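Local coordinates for zona pellucida sperm-binding protein 1 (Gallus gallus, PDB 6GF6), which is an egg-coat protein whose N-terminal ZP-N1 domain forms a homodimer that cross-links egg coat filaments, at residues 17-23 with 63-69. The protein carries 2 engineered substitutions. Numbering follows the deposited sequence.
Sequences FGMQLLA and LIFSAGY
Tyr69 lays its ring flat over Gly18, whose CA sits 3.7 Å from the ring centroid and only 2° off the ring normal, a CH-pi contact. With CG anti to its own carbonyl carbon, chi1 -73° turns the ring over the start of strand 18-23, and Met19 CE meets its edge in plane, 4.0 Å from CD1. The phenol OH is hydrogen-bonded to Gly15 O, while Tyr69 N donates to Phe17 O at 3.1 Å. Replacing the ring by a leucine is likely to leave Gly15 O without its phenol partner and Gly18 CA without an aromatic face. Beyond this end, strands 18-23 and 63-68 pair antiparallel at 164°, as the central pair of a four-stranded sheet in the immunoglobulin-like ZP-N1 domain. Met19 and Ala67 exchange two backbone hydrogen bonds, as do Leu21 with Phe65 and Ala23 with Leu63; Leu21 N to Phe65 O measures 2.7 Å. On the core-facing side, Met104 meets Met19 and Leu21, and Leu83 meets Met19, Phe65 and Ala67. Direct contacts between the strands are sparser on the other face: Gln20 OE1 lies 3.8 Å from Ile64 CG2, and a water donates to Gln20 OE1 at 2.8 Å and accepts from Ser66 OG at 2.7 Å. Gln20 NE2 hydrogen-bonds to Asp13 OD2, and Phe39 and Phe43 of the second subunit pack on Gln20 and Ser66.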
loop_
_atom_site.group_PDB
_atom_site.type_symbol
_atom_site.label_atom_id
_atom_site.label_comp_id
_atom_site.label_asym_id
_atom_site.label_seq_id
_atom_site.Cartn_x
_atom_site.Cartn_y
_atom_site.Cartn_z
ATOM N N PHE B 17 0.965 -11.495 3.321
ATOM C CA PHE B 17 -0.054 -10.702 3.993
ATOM C C PHE B 17 -1.137 -10.179 3.064
ATOM O O PHE B 17 -2.195 -9.766 3.545
ATOM C CB PHE B 17 0.618 -9.525 4.712
ATOM C CG PHE B 17 1.645 -9.969 5.717
ATOM C CD1 PHE B 17 1.278 -10.295 7.012
ATOM C CD2 PHE B 17 2.974 -10.108 5.343
ATOM C CE1 PHE B 17 2.228 -10.722 7.928
ATOM C CE2 PHE B 17 3.924 -10.535 6.254
ATOM C CZ PHE B 17 3.554 -10.842 7.545
ATOM N N GLY B 18 -0.906 -10.186 1.762
ATOM C CA GLY B 18 -1.892 -9.741 0.810
ATOM C C GLY B 18 -1.567 -10.260 -0.570
ATOM O O GLY B 18 -0.752 -11.168 -0.735
ATOM N N MET B 19 -2.216 -9.666 -1.567
ATOM C CA MET B 19 -2.032 -10.054 -2.957
ATOM C C MET B 19 -2.035 -8.806 -3.828
ATOM O O MET B 19 -2.512 -7.743 -3.424
ATOM C CB MET B 19 -3.124 -11.029 -3.415
ATOM C CG MET B 19 -4.510 -10.671 -2.903
ATOM S SD MET B 19 -5.759 -11.907 -3.299
ATOM C CE MET B 19 -6.910 -11.654 -1.952
ATOM N N GLN B 20 -1.490 -8.948 -5.035
ATOM C CA GLN B 20 -1.434 -7.848 -5.985
ATOM C C GLN B 20 -1.758 -8.356 -7.382
ATOM O O GLN B 20 -1.362 -9.462 -7.756
ATOM C CB GLN B 20 -0.061 -7.160 -5.982
ATOM C CG GLN B 20 1.090 -8.047 -6.418
ATOM C CD GLN B 20 2.360 -7.265 -6.680
ATOM O OE1 GLN B 20 2.433 -6.066 -6.406
ATOM N NE2 GLN B 20 3.369 -7.938 -7.219
ATOM N N LEU B 21 -2.482 -7.539 -8.143
ATOM C CA LEU B 21 -2.867 -7.820 -9.521
ATOM C C LEU B 21 -2.198 -6.803 -10.434
ATOM O O LEU B 21 -2.377 -5.595 -10.254
ATOM C CB LEU B 21 -4.390 -7.773 -9.660
ATOM C CG LEU B 21 -5.035 -7.966 -11.027
ATOM C CD1 LEU B 21 -4.618 -9.263 -11.659
ATOM C CD2 LEU B 21 -6.534 -7.941 -10.858
ATOM N N LEU B 22 -1.419 -7.285 -11.402
ATOM C CA LEU B 22 -0.670 -6.420 -12.306
ATOM C C LEU B 22 -1.233 -6.534 -13.716
ATOM O O LEU B 22 -1.437 -7.642 -14.221
ATOM C CB LEU B 22 0.817 -6.766 -12.291
ATOM C CG LEU B 22 1.494 -6.668 -10.922
ATOM C CD1 LEU B 22 1.329 -7.959 -10.131
ATOM C CD2 LEU B 22 2.962 -6.326 -11.090
ATOM N N ALA B 23 -1.495 -5.387 -14.340
ATOM C CA ALA B 23 -2.054 -5.319 -15.684
ATOM C C ALA B 23 -1.200 -4.402 -16.545
ATOM O O ALA B 23 -0.687 -3.387 -16.064
ATOM C CB ALA B 23 -3.505 -4.806 -15.663
ATOM N N LEU B 63 -0.129 -1.067 -14.210
ATOM C CA LEU B 63 -1.053 -0.729 -13.135
ATOM C C LEU B 63 -1.131 -1.868 -12.128
ATOM O O LEU B 63 -1.127 -3.046 -12.499
ATOM C CB LEU B 63 -2.437 -0.409 -13.698
ATOM C CG LEU B 63 -2.405 0.719 -14.743
ATOM C CD1 LEU B 63 -3.735 0.878 -15.456
ATOM C CD2 LEU B 63 -1.997 2.031 -14.098
ATOM N N ILE B 64 -1.153 -1.503 -10.848
ATOM C CA ILE B 64 -1.022 -2.446 -9.745
ATOM C C ILE B 64 -2.223 -2.267 -8.830
ATOM O O ILE B 64 -2.453 -1.168 -8.313
ATOM C CB ILE B 64 0.286 -2.224 -8.970
ATOM C CG1 ILE B 64 1.495 -2.318 -9.912
ATOM C CG2 ILE B 64 0.411 -3.238 -7.847
ATOM C CD1 ILE B 64 2.797 -1.830 -9.295
ATOM N N PHE B 65 -2.959 -3.349 -8.599
ATOM C CA PHE B 65 -4.012 -3.395 -7.593
ATOM C C PHE B 65 -3.508 -4.240 -6.429
ATOM O O PHE B 65 -3.121 -5.396 -6.630
ATOM C CB PHE B 65 -5.295 -4.000 -8.152
ATOM C CG PHE B 65 -6.339 -4.260 -7.101
ATOM C CD1 PHE B 65 -6.917 -3.207 -6.404
ATOM C CD2 PHE B 65 -6.682 -5.557 -6.749
ATOM C CE1 PHE B 65 -7.871 -3.444 -5.428
ATOM C CE2 PHE B 65 -7.629 -5.800 -5.764
ATOM C CZ PHE B 65 -8.217 -4.745 -5.099
ATOM N N SER B 66 -3.465 -3.648 -5.235
ATOM C CA SER B 66 -2.997 -4.304 -4.017
ATOM C C SER B 66 -4.157 -4.520 -3.051
ATOM O O SER B 66 -5.007 -3.635 -2.892
ATOM C CB SER B 66 -1.920 -3.461 -3.334
ATOM O OG SER B 66 -0.867 -3.159 -4.238
ATOM N N ALA B 67 -4.207 -5.701 -2.423
ATOM C CA ALA B 67 -5.276 -6.042 -1.488
ATOM C C ALA B 67 -4.738 -6.851 -0.313
ATOM O O ALA B 67 -4.124 -7.903 -0.515
ATOM C CB ALA B 67 -6.377 -6.830 -2.201
ATOM N N GLY B 68 -4.986 -6.376 0.909
ATOM C CA GLY B 68 -4.703 -7.177 2.089
ATOM C C GLY B 68 -5.683 -8.328 2.234
ATOM O O GLY B 68 -6.837 -8.252 1.806
ATOM N N TYR B 69 -5.205 -9.429 2.828
ATOM C CA TYR B 69 -6.047 -10.616 2.986
ATOM C C TYR B 69 -7.250 -10.368 3.894
ATOM O O TYR B 69 -8.277 -11.036 3.749
ATOM C CB TYR B 69 -5.224 -11.799 3.523
ATOM C CG TYR B 69 -4.271 -12.423 2.528
ATOM C CD1 TYR B 69 -4.615 -12.557 1.192
ATOM C CD2 TYR B 69 -3.028 -12.883 2.926
ATOM C CE1 TYR B 69 -3.743 -13.123 0.278
ATOM C CE2 TYR B 69 -2.147 -13.450 2.018
ATOM C CZ TYR B 69 -2.511 -13.568 0.695
ATOM O OH TYR B 69 -1.641 -14.138 -0.212
HETATM O O HOH W 1 1.626 -4.100 -4.595
#